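PDB 1Z02: 2-oxo-1,2-dihydroquinoline 8-monooxygenase, oxygenase component from Pseudomonas putida, which probably hydroxylates 2-oxo-1,2-dihydroquinoline at carbon 8, pairing a Rieske [2Fe-2S] cluster with a separate mononuclear iron. Local coordinates for residues I63-R72 with E143-V152; G88-T96 with R434-I442. All blocks are in the same frame, centred on the assembly; numbering follows the deposited sequence.

Contact 1: residues I63-R72 with E143-V152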
loop_
_atom_site.group_PDB
_atom_site.type_symbol
_atom_site.label_atom_id
_atom_site.label_comp_id
_atom_site.label_asym_id
_atom_site.label_seq_id
_atom_site.Cartn_x
_atom_site.Cartn_y
_atom_site.Cartn_z
ATOM N N ILE A 63 15.399 -14.022 -4.159
ATOM C CA ILE A 63 15.221 -15.184 -3.295
ATOM C C ILE A 63 15.781 -14.882 -1.905
ATOM O O ILE A 63 16.897 -14.376 -1.776
ATOM C CB ILE A 63 15.940 -16.432 -3.872
ATOM C CG1 ILE A 63 15.323 -16.810 -5.226
ATOM C CG2 ILE A 63 15.815 -17.599 -2.887
ATOM C CD1 ILE A 63 16.079 -17.912 -5.954
ATOM N N CYS A 64 15.011 -15.198 -0.869
ATOM C CA CYS A 64 15.410 -14.912 0.508
ATOM C C CYS A 64 15.760 -13.438 0.680
ATOM O O CYS A 64 16.654 -13.092 1.452
ATOM C CB CYS A 64 16.597 -15.774 0.939
ATOM S SG CYS A 64 16.165 -17.530 1.215
ATOM N N GLY A 65 15.049 -12.581 -0.050
ATOM C CA GLY A 65 15.289 -11.150 0.024
ATOM C C GLY A 65 16.516 -10.678 -0.755
ATOM O O GLY A 65 16.755 -9.476 -0.881
ATOM N N VAL A 66 17.287 -11.624 -1.286
ATOM C CA VAL A 66 18.496 -11.309 -2.040
ATOM C C VAL A 66 18.239 -11.169 -3.537
ATOM O O VAL A 66 17.772 -12.101 -4.195
ATOM C CB VAL A 66 19.568 -12.411 -1.859
ATOM C CG1 VAL A 66 20.837 -12.021 -2.593
ATOM C CG2 VAL A 66 19.846 -12.631 -0.385
ATOM N N PRO A 67 18.519 -9.983 -4.089
ATOM C CA PRO A 67 18.331 -9.736 -5.520
ATOM C C PRO A 67 19.453 -10.443 -6.295
ATOM O O PRO A 67 20.642 -10.260 -6.007
ATOM C CB PRO A 67 18.396 -8.211 -5.619
ATOM C CG PRO A 67 19.296 -7.833 -4.497
ATOM C CD PRO A 67 18.895 -8.750 -3.375
ATOM N N ILE A 68 19.066 -11.252 -7.275
ATOM C CA ILE A 68 20.022 -12.023 -8.065
ATOM C C ILE A 68 19.799 -11.851 -9.565
ATOM O O ILE A 68 18.667 -11.848 -10.036
ATOM C CB ILE A 68 19.884 -13.529 -7.732
ATOM C CG1 ILE A 68 20.165 -13.761 -6.243
ATOM C CG2 ILE A 68 20.846 -14.347 -8.580
ATOM C CD1 ILE A 68 19.836 -15.175 -5.734
ATOM N N VAL A 69 20.886 -11.715 -10.314
ATOM C CA VAL A 69 20.805 -11.575 -11.756
ATOM C C VAL A 69 21.567 -12.739 -12.389
ATOM O O VAL A 69 22.662 -13.101 -11.940
ATOM C CB VAL A 69 21.398 -10.225 -12.220
ATOM C CG1 VAL A 69 22.844 -10.106 -11.759
ATOM C CG2 VAL A 69 21.289 -10.094 -13.738
ATOM N N LEU A 70 20.970 -13.345 -13.412
ATOM C CA LEU A 70 21.595 -14.479 -14.090
ATOM C C LEU A 70 21.803 -14.206 -15.573
ATOM O O LEU A 70 21.027 -13.483 -16.206
ATOM C CB LEU A 70 20.743 -15.750 -13.945
ATOM C CG LEU A 70 20.379 -16.296 -12.561
ATOM C CD1 LEU A 70 19.189 -15.551 -12.001
ATOM C CD2 LEU A 70 20.066 -17.766 -12.681
ATOM N N ARG A 71 22.865 -14.786 -16.116
ATOM C CA ARG A 71 23.180 -14.646 -17.531
ATOM C C ARG A 71 23.797 -15.931 -18.052
ATOM O O ARG A 71 24.605 -16.555 -17.365
ATOM C CB ARG A 71 24.163 -13.495 -17.780
ATOM C CG ARG A 71 24.498 -13.325 -19.267
ATOM C CD ARG A 71 25.686 -12.416 -19.511
ATOM N NE ARG A 71 25.957 -12.292 -20.944
ATOM C CZ ARG A 71 27.104 -11.855 -21.461
ATOM N NH1 ARG A 71 27.253 -11.776 -22.776
ATOM N NH2 ARG A 71 28.112 -11.508 -20.670
ATOM N N ARG A 72 23.408 -16.340 -19.255
ATOM C CA ARG A 72 23.978 -17.550 -19.838
ATOM C C ARG A 72 24.985 -17.143 -20.902
ATOM O O ARG A 72 24.651 -16.401 -21.824
ATOM C CB ARG A 72 22.904 -18.427 -20.480
ATOM C CG ARG A 72 23.469 -19.726 -21.071
ATOM C CD ARG A 72 22.441 -20.465 -21.925
ATOM N NE ARG A 72 21.250 -20.877 -21.176
ATOM C CZ ARG A 72 21.217 -21.883 -20.306
ATOM N NH1 ARG A 72 20.092 -22.177 -19.672
ATOM N NH2 ARG A 72 22.305 -22.607 -20.072
ATOM N N GLU A 143 22.897 -26.198 -13.016
ATOM C CA GLU A 143 21.816 -26.431 -13.968
ATOM C C GLU A 143 21.781 -27.911 -14.354
ATOM O O GLU A 143 22.819 -28.505 -14.657
ATOM C CB GLU A 143 22.035 -25.574 -15.218
ATOM C CG GLU A 143 20.907 -25.659 -16.246
ATOM C CD GLU A 143 21.140 -24.752 -17.423
ATOM O OE1 GLU A 143 20.197 -24.524 -18.205
ATOM O OE2 GLU A 143 22.273 -24.264 -17.569
ATOM N N VAL A 144 20.588 -28.496 -14.350
ATOM C CA VAL A 144 20.438 -29.905 -14.682
ATOM C C VAL A 144 19.019 -30.237 -15.154
ATOM O O VAL A 144 18.032 -29.835 -14.534
ATOM C CB VAL A 144 20.792 -30.796 -13.459
ATOM C CG1 VAL A 144 19.791 -30.562 -12.334
ATOM C CG2 VAL A 144 20.803 -32.262 -13.856
ATOM N N ASN A 145 18.939 -30.964 -16.267
ATOM C CA ASN A 145 17.678 -31.395 -16.866
ATOM C C ASN A 145 16.544 -30.364 -16.900
ATOM O O ASN A 145 15.419 -30.640 -16.465
ATOM C CB ASN A 145 17.194 -32.682 -16.186
ATOM C CG ASN A 145 18.127 -33.856 -16.439
ATOM O OD1 ASN A 145 18.601 -34.043 -17.557
ATOM N ND2 ASN A 145 18.391 -34.650 -15.404
ATOM N N GLY A 146 16.846 -29.189 -17.445
ATOM C CA GLY A 146 15.847 -28.138 -17.561
ATOM C C GLY A 146 15.649 -27.244 -16.349
ATOM O O GLY A 146 14.828 -26.319 -16.393
ATOM N N MET A 147 16.399 -27.504 -15.278
ATOM C CA MET A 147 16.300 -26.731 -14.038
ATOM C C MET A 147 17.592 -25.994 -13.716
ATOM O O MET A 147 18.675 -26.576 -13.769
ATOM C CB MET A 147 15.995 -27.654 -12.855
ATOM C CG MET A 147 14.654 -28.347 -12.863
ATOM S SD MET A 147 13.314 -27.237 -12.515
ATOM C CE MET A 147 13.478 -27.013 -10.717
ATOM N N ILE A 148 17.470 -24.720 -13.362
ATOM C CA ILE A 148 18.626 -23.913 -12.990
ATOM C C ILE A 148 18.554 -23.629 -11.488
ATOM O O ILE A 148 17.730 -22.822 -11.046
ATOM C CB ILE A 148 18.657 -22.553 -13.735
ATOM C CG1 ILE A 148 18.850 -22.778 -15.238
ATOM C CG2 ILE A 148 19.805 -21.689 -13.198
ATOM C CD1 ILE A 148 18.903 -21.504 -16.049
ATOM N N PHE A 149 19.398 -24.297 -10.703
ATOM C CA PHE A 149 19.418 -24.083 -9.256
ATOM C C PHE A 149 20.523 -23.103 -8.882
ATOM O O PHE A 149 21.592 -23.088 -9.495
ATOM C CB PHE A 149 19.647 -25.397 -8.492
ATOM C CG PHE A 149 18.554 -26.413 -8.678
ATOM C CD1 PHE A 149 18.579 -27.301 -9.754
ATOM C CD2 PHE A 149 17.495 -26.480 -7.777
ATOM C CE1 PHE A 149 17.557 -28.245 -9.925
ATOM C CE2 PHE A 149 16.477 -27.409 -7.935
ATOM C CZ PHE A 149 16.506 -28.298 -9.014
ATOM N N VAL A 150 20.255 -22.273 -7.881
ATOM C CA VAL A 150 21.231 -21.295 -7.422
ATOM C C VAL A 150 21.397 -21.455 -5.924
ATOM O O VAL A 150 20.425 -21.714 -5.213
ATOM C CB VAL A 150 20.775 -19.840 -7.719
ATOM C CG1 VAL A 150 21.796 -18.855 -7.200
ATOM C CG2 VAL A 150 20.599 -19.643 -9.209
ATOM N N PHE A 151 22.631 -21.330 -5.452
ATOM C CA PHE A 151 22.914 -21.441 -4.027
ATOM C C PHE A 151 22.870 -20.022 -3.461
ATOM O O PHE A 151 23.852 -19.269 -3.567
ATOM C CB PHE A 151 24.303 -22.046 -3.796
ATOM C CG PHE A 151 24.606 -22.334 -2.354
ATOM C CD1 PHE A 151 23.953 -23.364 -1.685
ATOM C CD2 PHE A 151 25.521 -21.556 -1.652
ATOM C CE1 PHE A 151 24.205 -23.614 -0.337
ATOM C CE2 PHE A 151 25.780 -21.800 -0.297
ATOM C CZ PHE A 151 25.117 -22.830 0.358
ATOM N N VAL A 152 21.729 -19.661 -2.876
ATOM C CA VAL A 152 21.543 -18.332 -2.300
ATOM C C VAL A 152 22.230 -18.290 -0.940
ATOM O O VAL A 152 21.791 -18.934 0.015
ATOM C CB VAL A 152 20.041 -18.009 -2.146
ATOM C CG1 VAL A 152 19.853 -16.534 -1.756
ATOM C CG2 VAL A 152 19.320 -18.318 -3.451
#
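R72 and E143 close one end of an interface between two antiparallel sheets of the Rieske domain fold, strands 66-72 and 147-152 being joined by side chains, with no backbone hydrogen bond across. The guanidinium grips the carboxylate end-on: NH1 gives a nearly straight bond (165°) to E143 OE1 at 2.8 Å, and NH2 reaches the syn lone pair of E143 OE2 at 3.0 Å. R72 starts out extended, then bends at chi3 (-61°), swinging its two terminal nitrogens to E143. Outside the pair, NE bonds to L53 O and NH2 also to G75 O, two main-chain carbonyls, while E143 OE1 accepts from T50 OG1 as well. An alanine in place of R72 would probably leave the E143 carboxylate without its counter-charge and L53 O without this donor. Away from the charges, beta-branched and leucine side chains fill the interface. V152 is straddled, its CG2 3.6 Å from I63 CG2 while its CG1 faces V66 CB; L70 CD2 sits 4.0 Å from both I148 CG2 and V150 CG2. The chemistry thus divides: apolar methyls join the sheet faces, and at their border a buried arginine, shared between E143 and main-chain carbonyls, probably makes a charged pair tolerable.

Contact 2: residues G88-T96 with R434-I442; sequences GVRLSEKPT and RPGYKVEQI
The backbones of E93 and Q441 run close, CA to CA 4.5 Å, where the C-terminal tail, without regular helix or strand, lies along the Rieske-domain loop whose V89 lines the [2Fe-2S] pocket; the modelled I442 N to E93 O bond is too short to be trusted. V439 is the apolar centre. Its CG1 rests 3.7 Å above one face of the R90 guanidinium, displaced toward the rim, and the same methyl lies 3.6 Å from S92 OG and 3.9 Å from E93 CG. A compact branched valine suits this place, since two methyls can meet three neighbours without asking for a hydrogen bond. S92 OG turns to D82 OD1 for its own bond. The edge of the R90 guanidinium belongs to E93: NE and NH1 both approach E93 OE2, each at 3.2 Å and from the same face of the carboxylate, a side-on grip that helps fix the rotation of the guanidinium, one face toward V439. E93 OE1 accepts a hydrogen bond from a water 2.9 Å away, which also donates to E440 O at 3.0 Å. The loop's ion pair is therefore completed within the loop itself, and the tail meets it through a methyl over the arginine face and a bridging water.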
loop_
_atom_site.group_PDB
_atom_site.type_symbol
_atom_site.label_atom_id
_atom_site.label_comp_id
_atom_site.label_asym_id
_atom_site.label_seq_id
_atom_site.Cartn_x
_atom_site.Cartn_y
_atom_site.Cartn_z
ATOM N N GLY A 88 23.451 1.281 -6.260
ATOM C CA GLY A 88 22.382 0.315 -6.033
ATOM C C GLY A 88 21.343 -0.045 -7.070
ATOM O O GLY A 88 20.300 -0.613 -6.730
ATOM N N VAL A 89 21.617 0.298 -8.321
ATOM C CA VAL A 89 20.731 -0.011 -9.423
ATOM C C VAL A 89 20.749 -1.511 -9.678
ATOM O O VAL A 89 21.778 -2.175 -9.504
ATOM C CB VAL A 89 21.195 0.711 -10.704
ATOM C CG1 VAL A 89 20.465 0.183 -11.905
ATOM C CG2 VAL A 89 20.963 2.200 -10.568
ATOM N N ARG A 90 19.599 -2.036 -10.086
ATOM C CA ARG A 90 19.445 -3.448 -10.416
ATOM C C ARG A 90 20.009 -3.632 -11.829
ATOM O O ARG A 90 19.483 -3.066 -12.798
ATOM C CB ARG A 90 17.958 -3.817 -10.380
ATOM C CG ARG A 90 17.655 -5.058 -9.573
ATOM C CD ARG A 90 16.260 -5.108 -8.977
ATOM N NE ARG A 90 15.260 -4.296 -9.659
ATOM C CZ ARG A 90 13.972 -4.287 -9.320
ATOM N NH1 ARG A 90 13.103 -3.515 -9.970
ATOM N NH2 ARG A 90 13.544 -5.068 -8.335
ATOM N N LEU A 91 21.082 -4.408 -11.945
ATOM C CA LEU A 91 21.726 -4.642 -13.231
ATOM C C LEU A 91 20.807 -5.264 -14.278
ATOM O O LEU A 91 20.912 -4.949 -15.464
ATOM C CB LEU A 91 22.955 -5.544 -13.052
ATOM C CG LEU A 91 23.975 -5.126 -11.985
ATOM C CD1 LEU A 91 25.015 -6.229 -11.838
ATOM C CD2 LEU A 91 24.639 -3.816 -12.370
ATOM N N SER A 92 19.908 -6.137 -13.831
ATOM C CA SER A 92 18.980 -6.841 -14.707
ATOM C C SER A 92 17.896 -5.995 -15.365
ATOM O O SER A 92 17.257 -6.454 -16.296
ATOM C CB SER A 92 18.300 -7.976 -13.929
ATOM O OG SER A 92 17.408 -7.461 -12.959
ATOM N N GLU A 93 17.681 -4.771 -14.902
ATOM C CA GLU A 93 16.616 -3.959 -15.485
ATOM C C GLU A 93 16.857 -3.597 -16.941
ATOM O O GLU A 93 15.919 -3.406 -17.708
ATOM C CB GLU A 93 16.398 -2.701 -14.644
ATOM C CG GLU A 93 15.601 -2.988 -13.382
ATOM C CD GLU A 93 15.083 -1.750 -12.710
ATOM O OE1 GLU A 93 14.562 -0.868 -13.417
ATOM O OE2 GLU A 93 15.177 -1.663 -11.476
ATOM N N LYS A 94 18.120 -3.486 -17.322
ATOM C CA LYS A 94 18.460 -3.172 -18.701
ATOM C C LYS A 94 19.762 -3.902 -19.005
ATOM O O LYS A 94 20.844 -3.330 -18.921
ATOM C CB LYS A 94 18.628 -1.668 -18.885
ATOM C CG LYS A 94 18.674 -1.300 -20.336
ATOM C CD LYS A 94 18.828 0.169 -20.572
ATOM C CE LYS A 94 18.895 0.385 -22.075
ATOM N NZ LYS A 94 19.223 1.774 -22.468
ATOM N N PRO A 95 19.667 -5.192 -19.362
ATOM C CA PRO A 95 20.809 -6.055 -19.676
ATOM C C PRO A 95 21.846 -5.411 -20.572
ATOM O O PRO A 95 21.568 -5.131 -21.736
ATOM C CB PRO A 95 20.155 -7.271 -20.314
ATOM C CG PRO A 95 18.854 -7.356 -19.578
ATOM C CD PRO A 95 18.402 -5.911 -19.575
ATOM N N THR A 96 23.041 -5.191 -20.020
ATOM C CA THR A 96 24.142 -4.558 -20.741
ATOM C C THR A 96 25.449 -5.308 -20.521
ATOM O O THR A 96 26.042 -5.228 -19.447
ATOM C CB THR A 96 24.324 -3.099 -20.275
ATOM O OG1 THR A 96 23.096 -2.379 -20.464
ATOM C CG2 THR A 96 25.435 -2.420 -21.063
ATOM N N ARG A 434 0.632 -6.917 -9.906
ATOM C CA ARG A 434 0.674 -7.603 -8.618
ATOM C C ARG A 434 2.112 -7.814 -8.160
ATOM O O ARG A 434 3.052 -7.681 -8.951
ATOM C CB ARG A 434 0.046 -8.988 -8.730
ATOM C CG ARG A 434 -1.445 -9.052 -8.938
ATOM C CD ARG A 434 -1.781 -10.487 -9.274
ATOM N NE ARG A 434 -3.195 -10.795 -9.126
ATOM C CZ ARG A 434 -3.689 -12.031 -9.129
ATOM N NH1 ARG A 434 -4.992 -12.224 -8.985
ATOM N NH2 ARG A 434 -2.879 -13.074 -9.266
ATOM N N PRO A 435 2.304 -8.140 -6.869
ATOM C CA PRO A 435 3.662 -8.379 -6.381
ATOM C C PRO A 435 4.204 -9.529 -7.239
ATOM O O PRO A 435 3.450 -10.436 -7.591
ATOM C CB PRO A 435 3.432 -8.788 -4.934
ATOM C CG PRO A 435 2.269 -7.947 -4.540
ATOM C CD PRO A 435 1.351 -8.072 -5.747
ATOM N N GLY A 436 5.487 -9.494 -7.583
ATOM C CA GLY A 436 6.023 -10.538 -8.436
ATOM C C GLY A 436 7.354 -11.175 -8.073
ATOM O O GLY A 436 7.792 -11.135 -6.925
ATOM N N TYR A 437 8.000 -11.765 -9.078
ATOM C CA TYR A 437 9.267 -12.462 -8.886
ATOM C C TYR A 437 10.324 -12.064 -9.913
ATOM O O TYR A 437 11.422 -11.634 -9.553
ATOM C CB TYR A 437 8.992 -13.966 -8.949
ATOM C CG TYR A 437 10.215 -14.851 -8.925
ATOM C CD1 TYR A 437 11.072 -14.869 -7.825
ATOM C CD2 TYR A 437 10.508 -15.686 -10.004
ATOM C CE1 TYR A 437 12.192 -15.703 -7.806
ATOM C CE2 TYR A 437 11.609 -16.514 -9.990
ATOM C CZ TYR A 437 12.447 -16.524 -8.893
ATOM O OH TYR A 437 13.522 -17.384 -8.882
ATOM N N LYS A 438 9.991 -12.210 -11.196
ATOM C CA LYS A 438 10.917 -11.857 -12.269
ATOM C C LYS A 438 10.963 -10.345 -12.477
ATOM O O LYS A 438 9.930 -9.705 -12.688
ATOM C CB LYS A 438 10.501 -12.568 -13.563
ATOM C CG LYS A 438 10.557 -14.089 -13.439
ATOM C CD LYS A 438 9.934 -14.813 -14.634
ATOM C CE LYS A 438 10.854 -14.830 -15.838
ATOM N NZ LYS A 438 10.285 -15.697 -16.918
ATOM N N VAL A 439 12.164 -9.777 -12.405
ATOM C CA VAL A 439 12.329 -8.343 -12.585
ATOM C C VAL A 439 11.952 -7.912 -13.998
ATOM O O VAL A 439 12.411 -8.500 -14.985
ATOM C CB VAL A 439 13.785 -7.911 -12.295
ATOM C CG1 VAL A 439 13.943 -6.416 -12.509
ATOM C CG2 VAL A 439 14.156 -8.274 -10.874
ATOM N N GLU A 440 11.105 -6.886 -14.080
ATOM C CA GLU A 440 10.639 -6.352 -15.356
ATOM C C GLU A 440 11.769 -5.551 -15.985
ATOM O O GLU A 440 12.431 -4.756 -15.309
ATOM C CB GLU A 440 9.425 -5.448 -15.135
ATOM C CG GLU A 440 8.482 -5.381 -16.330
ATOM C CD GLU A 440 7.365 -4.381 -16.133
ATOM O OE1 GLU A 440 6.403 -4.389 -16.930
ATOM O OE2 GLU A 440 7.451 -3.581 -15.181
ATOM N N GLN A 441 11.981 -5.744 -17.283
ATOM C CA GLN A 441 13.062 -5.048 -17.960
ATOM C C GLN A 441 12.747 -3.755 -18.701
ATOM O O GLN A 441 11.612 -3.474 -19.082
ATOM C CB GLN A 441 13.797 -6.023 -18.878
ATOM C CG GLN A 441 14.370 -7.196 -18.098
ATOM C CD GLN A 441 15.252 -8.099 -18.927
ATOM O OE1 GLN A 441 15.718 -9.133 -18.448
ATOM N NE2 GLN A 441 15.496 -7.712 -20.173
ATOM N N ILE A 442 13.829 -2.992 -18.846
ATOM C CA ILE A 442 13.986 -1.675 -19.465
ATOM C C ILE A 442 13.471 -0.517 -18.643
ATOM O O ILE A 442 13.460 0.622 -19.143
ATOM C CB ILE A 442 13.328 -1.501 -20.824
ATOM C CG1 ILE A 442 11.876 -1.233 -20.631
ATOM C CG2 ILE A 442 13.542 -2.630 -21.680
ATOM C CD1 ILE A 442 11.222 -0.877 -21.873
HETATM O O HOH W 1 12.257 -1.790 -14.999
#

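How the contacts relate
Contact 1 lies inside the Rieske domain and contact 2 on its surface, their centres about 15 Å apart, yet they touch directly. V69 CG2, on strand 66-72, packs 3.7 Å from S92 CB of the loop, and I63 CD1 lies 3.9 Å from Y437 OH of the tail. D82 ties them further, sharing a backbone bond with P67 and taking the S92 hydroxyl. Contact 1 is away from the annotated sites; contact 2 is near the cluster, which V89 touches and from which the R90 side chain stands about 9 Å. The loop also faces the second subunit, where V89 packs on M372 and K94 on L223 of that chain, a residue between its iron ligands H221 and H225.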